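Side-chain contacts in globin II, extracellular (Lumbricus terrestris, PDB 1X9F), which probably binds oxygen reversibly at its haem iron as one globin subunit of the earthworm's giant extracellular haemoglobin, erythrocruorin: residues Lys13-Arg18 against Glu128-Cys133; Gly17-Ser22 against Glu27-Ala32; Asn104-Phe109 against His136-Ile141. All coordinates share one frame; numbering follows the deposited sequence.

Contact 1 (Lys13-Arg18 against Glu128-Cys133)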
# COMPACT_ATOMS: atom_id res chain seq x y z
N LYS B 13 35.96 -14.32 -5.43
CA LYS B 13 34.83 -14.74 -4.58
C LYS B 13 33.50 -14.19 -5.11
O LYS B 13 32.54 -14.95 -5.25
CB LYS B 13 35.04 -14.33 -3.11
CG LYS B 13 36.06 -15.23 -2.39
CD LYS B 13 36.21 -14.81 -0.91
CE LYS B 13 34.92 -15.10 -0.12
NZ LYS B 13 35.12 -14.76 1.33
N SER B 14 33.47 -12.90 -5.43
CA SER B 14 32.24 -12.27 -5.93
C SER B 14 31.82 -12.77 -7.29
O SER B 14 30.64 -13.09 -7.51
CB SER B 14 32.40 -10.75 -5.98
OG SER B 14 32.29 -10.20 -4.68
N GLU B 15 32.77 -12.83 -8.22
CA GLU B 15 32.47 -13.26 -9.57
C GLU B 15 32.06 -14.72 -9.60
O GLU B 15 31.22 -15.12 -10.41
CB GLU B 15 33.64 -12.94 -10.50
CG GLU B 15 33.85 -11.43 -10.57
CD GLU B 15 34.99 -11.01 -11.47
OE1 GLU B 15 35.09 -9.79 -11.73
OE2 GLU B 15 35.78 -11.87 -11.91
N TRP B 16 32.61 -15.52 -8.68
CA TRP B 16 32.19 -16.92 -8.54
C TRP B 16 30.73 -16.99 -8.11
O TRP B 16 29.92 -17.69 -8.72
CB TRP B 16 33.09 -17.68 -7.57
CG TRP B 16 32.56 -19.03 -7.20
CD1 TRP B 16 31.97 -19.39 -6.01
CD2 TRP B 16 32.54 -20.21 -8.02
NE1 TRP B 16 31.59 -20.71 -6.04
CE2 TRP B 16 31.93 -21.24 -7.26
CE3 TRP B 16 32.99 -20.51 -9.32
CZ2 TRP B 16 31.76 -22.54 -7.75
CZ3 TRP B 16 32.82 -21.80 -9.81
CH2 TRP B 16 32.22 -22.80 -9.02
N GLY B 17 30.40 -16.25 -7.05
CA GLY B 17 29.03 -16.14 -6.56
C GLY B 17 28.05 -15.85 -7.67
O GLY B 17 27.05 -16.56 -7.83
N ARG B 18 28.33 -14.82 -8.46
CA ARG B 18 27.47 -14.45 -9.58
C ARG B 18 27.37 -15.50 -10.70
O ARG B 18 26.32 -15.62 -11.32
CB ARG B 18 27.89 -13.10 -10.16
CG ARG B 18 26.95 -11.97 -9.79
CD ARG B 18 27.65 -10.79 -9.13
NE ARG B 18 28.83 -10.36 -9.88
CZ ARG B 18 29.78 -9.57 -9.39
NH1 ARG B 18 29.71 -9.11 -8.15
NH2 ARG B 18 30.81 -9.24 -10.16
N GLU B 128 42.84 -12.48 -15.33
CA GLU B 128 44.12 -12.59 -14.65
C GLU B 128 43.97 -12.95 -13.18
O GLU B 128 44.77 -13.71 -12.64
CB GLU B 128 44.93 -11.30 -14.80
CG GLU B 128 45.67 -11.18 -16.12
CD GLU B 128 46.66 -10.03 -16.13
OE1 GLU B 128 46.24 -8.87 -15.93
OE2 GLU B 128 47.86 -10.29 -16.36
N ALA B 129 42.94 -12.39 -12.54
CA ALA B 129 42.65 -12.68 -11.13
C ALA B 129 42.13 -14.11 -10.97
O ALA B 129 42.53 -14.81 -10.03
CB ALA B 129 41.64 -11.67 -10.58
N TRP B 130 41.26 -14.55 -11.88
CA TRP B 130 40.77 -15.93 -11.87
C TRP B 130 41.90 -16.92 -12.13
O TRP B 130 42.07 -17.88 -11.38
CB TRP B 130 39.66 -16.13 -12.89
CG TRP B 130 38.31 -15.76 -12.39
CD1 TRP B 130 37.76 -14.51 -12.37
CD2 TRP B 130 37.33 -16.64 -11.83
NE1 TRP B 130 36.50 -14.55 -11.83
CE2 TRP B 130 36.20 -15.85 -11.50
CE3 TRP B 130 37.29 -18.02 -11.58
CZ2 TRP B 130 35.05 -16.39 -10.92
CZ3 TRP B 130 36.14 -18.56 -11.02
CH2 TRP B 130 35.03 -17.74 -10.69
N ASP B 131 42.67 -16.68 -13.18
CA ASP B 131 43.78 -17.56 -13.54
C ASP B 131 44.70 -17.79 -12.35
O ASP B 131 45.07 -18.94 -12.04
CB ASP B 131 44.55 -16.96 -14.71
CG ASP B 131 45.63 -17.88 -15.22
OD1 ASP B 131 45.29 -19.00 -15.68
OD2 ASP B 131 46.84 -17.59 -15.21
N ALA B 132 45.04 -16.71 -11.66
CA ALA B 132 45.95 -16.76 -10.52
C ALA B 132 45.36 -17.56 -9.36
O ALA B 132 46.05 -18.36 -8.73
CB ALA B 132 46.29 -15.36 -10.08
N CYS B 133 44.08 -17.33 -9.08
CA CYS B 133 43.41 -17.96 -7.95
C CYS B 133 43.05 -19.43 -8.21
O CYS B 133 43.10 -20.24 -7.29
CB CYS B 133 42.19 -17.14 -7.52
SG CYS B 133 42.65 -15.65 -6.61

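Contact 2 (Gly17-Ser22 against Glu27-Ala32)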
# COMPACT_ATOMS: atom_id res chain seq x y z
N GLY B 17 30.40 -16.25 -7.05
CA GLY B 17 29.03 -16.14 -6.56
C GLY B 17 28.05 -15.85 -7.67
O GLY B 17 27.05 -16.56 -7.83
N ARG B 18 28.33 -14.82 -8.46
CA ARG B 18 27.47 -14.45 -9.58
C ARG B 18 27.37 -15.50 -10.70
O ARG B 18 26.32 -15.62 -11.32
CB ARG B 18 27.89 -13.10 -10.16
CG ARG B 18 26.95 -11.97 -9.79
CD ARG B 18 27.65 -10.79 -9.13
NE ARG B 18 28.83 -10.36 -9.88
CZ ARG B 18 29.78 -9.57 -9.39
NH1 ARG B 18 29.71 -9.11 -8.15
NH2 ARG B 18 30.81 -9.24 -10.16
N ALA B 19 28.45 -16.24 -10.95
CA ALA B 19 28.48 -17.21 -12.06
C ALA B 19 27.96 -18.58 -11.66
O ALA B 19 27.40 -19.32 -12.48
CB ALA B 19 29.89 -17.33 -12.61
N TYR B 20 28.15 -18.92 -10.38
CA TYR B 20 27.80 -20.23 -9.86
C TYR B 20 26.31 -20.52 -9.95
O TYR B 20 25.92 -21.63 -10.33
CB TYR B 20 28.30 -20.35 -8.41
CG TYR B 20 28.30 -21.74 -7.82
CD1 TYR B 20 28.19 -21.92 -6.44
CD2 TYR B 20 28.43 -22.88 -8.62
CE1 TYR B 20 28.20 -23.19 -5.87
CE2 TYR B 20 28.44 -24.15 -8.06
CZ TYR B 20 28.32 -24.29 -6.69
OH TYR B 20 28.33 -25.55 -6.14
N GLY B 21 25.47 -19.55 -9.60
CA GLY B 21 24.02 -19.72 -9.68
C GLY B 21 23.50 -20.87 -8.83
O GLY B 21 24.17 -21.31 -7.88
N SER B 22 22.31 -21.36 -9.17
CA SER B 22 21.66 -22.42 -8.41
C SER B 22 20.71 -23.24 -9.30
O SER B 22 20.54 -22.91 -10.48
CB SER B 22 20.90 -21.81 -7.22
OG SER B 22 19.87 -20.94 -7.68
N GLU B 27 23.50 -26.74 -12.63
CA GLU B 27 23.76 -27.97 -13.38
C GLU B 27 24.37 -27.66 -14.73
O GLU B 27 25.39 -28.23 -15.10
CB GLU B 27 22.47 -28.78 -13.61
CG GLU B 27 21.90 -29.41 -12.35
CD GLU B 27 20.68 -30.26 -12.68
OE1 GLU B 27 19.61 -29.69 -12.96
OE2 GLU B 27 20.81 -31.49 -12.66
N ALA B 28 23.74 -26.74 -15.46
CA ALA B 28 24.19 -26.34 -16.80
C ALA B 28 25.62 -25.82 -16.74
O ALA B 28 26.46 -26.16 -17.57
CB ALA B 28 23.25 -25.29 -17.38
N PHE B 29 25.87 -25.01 -15.72
CA PHE B 29 27.18 -24.45 -15.44
C PHE B 29 28.22 -25.54 -15.17
O PHE B 29 29.31 -25.51 -15.74
CB PHE B 29 27.05 -23.52 -14.24
CG PHE B 29 28.31 -22.83 -13.85
CD1 PHE B 29 28.86 -21.85 -14.67
CD2 PHE B 29 28.92 -23.12 -12.64
CE1 PHE B 29 30.03 -21.19 -14.29
CE2 PHE B 29 30.10 -22.47 -12.26
CZ PHE B 29 30.65 -21.50 -13.09
N SER B 30 27.87 -26.49 -14.32
CA SER B 30 28.71 -27.65 -14.04
C SER B 30 29.07 -28.40 -15.30
O SER B 30 30.21 -28.84 -15.45
CB SER B 30 27.99 -28.61 -13.10
OG SER B 30 27.88 -28.06 -11.80
N GLN B 31 28.10 -28.57 -16.19
CA GLN B 31 28.30 -29.34 -17.42
C GLN B 31 29.14 -28.59 -18.44
O GLN B 31 30.01 -29.18 -19.09
CB GLN B 31 26.96 -29.72 -18.05
CG GLN B 31 26.05 -30.51 -17.15
CD GLN B 31 24.74 -30.85 -17.83
OE1 GLN B 31 24.66 -31.85 -18.55
NE2 GLN B 31 23.72 -30.04 -17.60
N ALA B 32 28.85 -27.30 -18.58
CA ALA B 32 29.62 -26.42 -19.46
C ALA B 32 31.11 -26.52 -19.16
O ALA B 32 31.92 -26.63 -20.09
CB ALA B 32 29.13 -24.99 -19.32

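Contact 3 (Asn104-Phe109 against His136-Ile141). With HEM (protoporphyrin IX containing Fe), chain O.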
# COMPACT_ATOMS: atom_id res chain seq x y z
N ASN B 104 48.71 -31.24 -17.38
CA ASN B 104 48.00 -30.99 -18.61
C ASN B 104 46.48 -30.94 -18.41
O ASN B 104 45.79 -30.12 -19.02
CB ASN B 104 48.42 -32.12 -19.55
CG ASN B 104 47.60 -32.20 -20.80
OD1 ASN B 104 47.40 -31.21 -21.49
ND2 ASN B 104 47.14 -33.40 -21.11
N TYR B 105 45.98 -31.81 -17.52
CA TYR B 105 44.55 -31.87 -17.24
C TYR B 105 44.05 -30.76 -16.32
O TYR B 105 43.06 -30.10 -16.65
CB TYR B 105 44.14 -33.22 -16.67
CG TYR B 105 44.25 -34.38 -17.62
CD1 TYR B 105 43.96 -35.66 -17.18
CD2 TYR B 105 44.63 -34.21 -18.96
CE1 TYR B 105 44.04 -36.75 -18.02
CE2 TYR B 105 44.72 -35.29 -19.81
CZ TYR B 105 44.43 -36.56 -19.34
OH TYR B 105 44.51 -37.66 -20.16
N PHE B 106 44.70 -30.57 -15.17
CA PHE B 106 44.37 -29.44 -14.29
C PHE B 106 44.43 -28.16 -15.09
O PHE B 106 43.69 -27.22 -14.83
CB PHE B 106 45.34 -29.32 -13.12
CG PHE B 106 45.14 -30.36 -12.08
CD1 PHE B 106 45.94 -31.48 -12.07
CD2 PHE B 106 44.14 -30.23 -11.13
CE1 PHE B 106 45.76 -32.46 -11.11
CE2 PHE B 106 43.95 -31.20 -10.17
CZ PHE B 106 44.76 -32.32 -10.16
N ASP B 107 45.31 -28.16 -16.08
CA ASP B 107 45.50 -27.01 -16.94
C ASP B 107 44.28 -26.74 -17.83
O ASP B 107 43.84 -25.59 -17.93
CB ASP B 107 46.76 -27.18 -17.78
CG ASP B 107 47.21 -25.87 -18.39
OD1 ASP B 107 47.74 -25.02 -17.64
OD2 ASP B 107 47.08 -25.61 -19.61
N ALA B 108 43.75 -27.78 -18.47
CA ALA B 108 42.56 -27.63 -19.30
C ALA B 108 41.34 -27.24 -18.47
O ALA B 108 40.53 -26.41 -18.88
CB ALA B 108 42.29 -28.91 -20.07
N PHE B 109 41.23 -27.84 -17.29
CA PHE B 109 40.15 -27.54 -16.37
C PHE B 109 40.13 -26.06 -16.05
O PHE B 109 39.09 -25.41 -16.13
CB PHE B 109 40.29 -28.36 -15.09
CG PHE B 109 39.07 -28.35 -14.23
CD1 PHE B 109 39.06 -27.69 -13.02
CD2 PHE B 109 37.91 -29.00 -14.65
CE1 PHE B 109 37.92 -27.69 -12.22
CE2 PHE B 109 36.77 -29.00 -13.86
CZ PHE B 109 36.78 -28.34 -12.65
N HIS B 136 46.36 -21.26 -7.74
CA HIS B 136 46.61 -21.41 -6.32
C HIS B 136 45.83 -22.58 -5.75
O HIS B 136 46.34 -23.31 -4.90
CB HIS B 136 46.25 -20.14 -5.56
CG HIS B 136 46.55 -20.23 -4.10
ND1 HIS B 136 47.79 -20.62 -3.64
CD2 HIS B 136 45.79 -20.02 -3.00
CE1 HIS B 136 47.78 -20.64 -2.32
NE2 HIS B 136 46.58 -20.26 -1.91
N ILE B 137 44.60 -22.75 -6.21
CA ILE B 137 43.74 -23.80 -5.69
C ILE B 137 44.21 -25.17 -6.19
O ILE B 137 44.28 -26.13 -5.42
CB ILE B 137 42.25 -23.51 -6.04
CG1 ILE B 137 41.72 -22.39 -5.13
CG2 ILE B 137 41.39 -24.77 -5.89
CD1 ILE B 137 40.49 -21.67 -5.67
N GLU B 138 44.55 -25.23 -7.48
CA GLU B 138 45.03 -26.47 -8.08
C GLU B 138 46.40 -26.91 -7.54
O GLU B 138 46.64 -28.12 -7.43
CB GLU B 138 45.02 -26.36 -9.61
CG GLU B 138 43.62 -26.33 -10.21
CD GLU B 138 43.61 -26.24 -11.73
OE1 GLU B 138 42.73 -26.87 -12.35
OE2 GLU B 138 44.48 -25.54 -12.30
N ASP B 139 47.27 -25.97 -7.20
CA ASP B 139 48.55 -26.32 -6.57
C ASP B 139 48.35 -27.17 -5.32
O ASP B 139 49.16 -28.06 -5.04
CB ASP B 139 49.38 -25.08 -6.22
CG ASP B 139 50.04 -24.44 -7.43
OD1 ASP B 139 50.21 -25.12 -8.46
OD2 ASP B 139 50.43 -23.25 -7.43
N GLY B 140 47.29 -26.89 -4.58
CA GLY B 140 46.97 -27.62 -3.36
C GLY B 140 46.33 -28.98 -3.60
O GLY B 140 46.35 -29.83 -2.71
N ILE B 141 45.76 -29.20 -4.78
CA ILE B 141 45.11 -30.48 -5.09
C ILE B 141 46.14 -31.44 -5.68
O ILE B 141 46.16 -32.64 -5.38
CB ILE B 141 43.90 -30.28 -6.03
CG1 ILE B 141 42.85 -29.37 -5.37
CG2 ILE B 141 43.27 -31.62 -6.42
CD1 ILE B 141 41.97 -28.60 -6.36
CHA HEM O . 36.51 -36.38 -7.79
CHB HEM O . 37.31 -31.65 -6.86
CHC HEM O . 40.11 -31.31 -10.86
CHD HEM O . 39.52 -36.11 -11.65
C1A HEM O . 36.41 -35.03 -7.20
C2A HEM O . 35.59 -34.81 -6.10
C3A HEM O . 35.78 -33.40 -5.78
C4A HEM O . 36.77 -33.00 -6.81
CMA HEM O . 35.14 -32.57 -4.69
CAA HEM O . 34.65 -35.77 -5.42
CBA HEM O . 35.27 -36.49 -4.23
CGA HEM O . 34.22 -37.47 -3.76
O1A HEM O . 33.25 -37.05 -3.08
O2A HEM O . 34.35 -38.67 -4.08
C1B HEM O . 38.17 -31.13 -7.92
C2B HEM O . 38.50 -29.80 -7.96
C3B HEM O . 39.28 -29.74 -9.06
C4B HEM O . 39.38 -30.99 -9.63
CMB HEM O . 38.10 -28.69 -7.02
CAB HEM O . 39.80 -28.57 -9.44
CBB HEM O . 40.29 -27.37 -9.70
C1C HEM O . 40.15 -32.65 -11.47
C2C HEM O . 40.81 -32.84 -12.66
C3C HEM O . 40.65 -34.19 -12.89
C4C HEM O . 39.90 -34.70 -11.82
CMC HEM O . 41.54 -31.79 -13.47
CAC HEM O . 41.19 -34.92 -14.06
CBC HEM O . 40.86 -34.50 -15.30
C1D HEM O . 38.61 -36.64 -10.60
C2D HEM O . 38.18 -37.97 -10.62
C3D HEM O . 37.32 -38.09 -9.55
C4D HEM O . 37.33 -36.74 -8.96
CMD HEM O . 38.57 -39.05 -11.60
CAD HEM O . 36.58 -39.31 -9.07
CBD HEM O . 35.40 -39.63 -9.98
CGD HEM O . 34.71 -40.83 -9.38
O1D HEM O . 34.19 -40.73 -8.24
O2D HEM O . 34.68 -41.88 -10.04
NA HEM O . 37.19 -33.99 -7.64
NB HEM O . 38.69 -31.90 -8.92
NC HEM O . 39.60 -33.75 -10.90
ND HEM O . 38.11 -35.86 -9.62
FE HEM O . 38.45 -33.90 -9.22

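Contact 1 (Lys13-Arg18 against Glu128-Cys133)
The carboxylate oxygen OE2 of Glu-15 is held by two N-H groups: the indole NE1 of Trp-130 and the backbone N of Asp-126, which lies just ahead of helix 127-142. Trp-130 NE1 stands 2.8 Å from Glu-15 OE2. The bond is moderately bent, with 143° at the hydrogen, yet the oxygen lies almost exactly in the indole plane and accepts through its anti lone pair, the one turned from OE1. The carboxylate is also nearly coplanar with the ring, 13° apart. Glu-15 reaches this place with a fully extended chain beyond CG, and its CB lies 3.5 Å from Trp-130 NE1. The other oxygen, OE1, is bonded to a polar side chain of a neighbouring subunit, which suits a glutamate: one acid group links two helices of its own chain and another subunit.

Beyond the pyrrole nitrogen, the benzene edge of Trp-130 runs to the neighbouring residue. Its CZ2 lies 3.4 Å from the backbone N of Trp-16, and its CH2 lies 3.7 Å from Trp-16 CB. The two side chains run at roughly 90° to each other, with CH2 of Trp-130 meeting the Trp-16 ring at its edge. With CG opposite its own N (chi1 169°), Trp-16 directs its indole past the benzene edge of Trp-130; its NE1 is hydrogen-bonded to Asp-73. Leu-114 and Val-117 of helix 103-121 also touch Trp-130. A large ring with one polar N-H thus fills the buried angle where the first and last helices of the globin fold meet.

Contact 2 (Gly17-Ser22 against Glu27-Ala32)
Phe-29 lays one face of its ring beneath the backbone carbonyl of Ala-19, whose O sits 3.6 Å above the plane and over the ring centre. The phenylalanine has CG trans to its N (chi1 -178°), a setting that carries the ring across from helix 23-40 to the last turn of helix 6-20. No hydrogen bond joins the two segments; the contact is one of shape, and the residue types follow from it. The small methyl of Ala-19 lets the ring come close to the backbone, and its CB lies 4.2 Å from Phe-29 CE1.

Next to it, Tyr-20 offers both backbone and ring. Its CA is 4.0 Å from Phe-29 CE2, and the same CE2 lies near the plane of the tyrosine ring at its edge, 4.0 Å from CD2 of Tyr-20. The CB of Tyr-20 is directed away from helix 23-40, so that the phenylalanine meets the flank of its ring and its CA. The tyrosine ring stacks on Trp-16 and receives Arg-26 in a cation-pi contact.

Gly-21 then breaks the helix with a positive phi of 59°, a conformation that favours glycine, and Arg-26 bonds to its carbonyl oxygen. The corner between helices 6-20 and 23-40 is thus filled by Phe-29, which also reaches Leu-69 of helix 59-77 and Val-116 and Gln-120 of helix 103-121, so that four helices converge on one ring.

Contact 3 (Asn104-Phe109 against His136-Ile141)
The ring of Phe-106 carries a haem methyl, CMC, on one face, 3.8 Å above the plane and toward the rim, while Glu-138 OE1 lies at its edge. Phe-109 repeats the pattern: haem CHC lies over one face, and the same OE1 lies at the edge, 3.8 Å from CD1 of Phe-109. The side chains of Phe-106 and Glu-138 lie alongside one another, pointing opposite ways, with the carboxylate plane turned 89° from the ring. Extended beyond CG, Glu-138 serves two ends: its CG packs 3.5 Å from the haem vinyl carbon CBB, and its OE1 comes to 2.7 Å from the backbone O of Phe-106. Were an alanine here, the loss of the carboxylate and CG would probably open a gap beside this vinyl and the edges of both phenylalanines.

Ile-141, a branched residue, divides its contacts: CG2 lies 3.8 Å from Phe-106 CE2, and CD1 lies 3.8 Å from haem CAB. Leu-92 and His-96 of helix 82-96 also touch it. The local helix axes run at 149° to one another, 11.0 Å apart, the near-antiparallel pairing of G and H helices that lines the inner end of a globin haem pocket.

In the fold
Contacts 1 and 2 both start from helix 6-20 and share Gly-17 and Arg-18; their centres are 14 Å apart, and they touch where Trp-16 CZ3 meets Phe-29 CE2 at 3.7 Å. Contact 3 lies 15 Å from contact 1, centre to centre, and continues it along helix 127-142, whose earlier part faces helix 6-20 and whose later part faces helix 103-121 and the haem. Their segments alternate in sequence: 13-18, 104-109, 128-133, 136-141. Contacts 2 and 3 follow in series along the chain, 19 Å apart between centres and on opposite sides of the chain's centre. Together they join the first two and last two helices of the globin fold, from N-terminal corner to haem pocket.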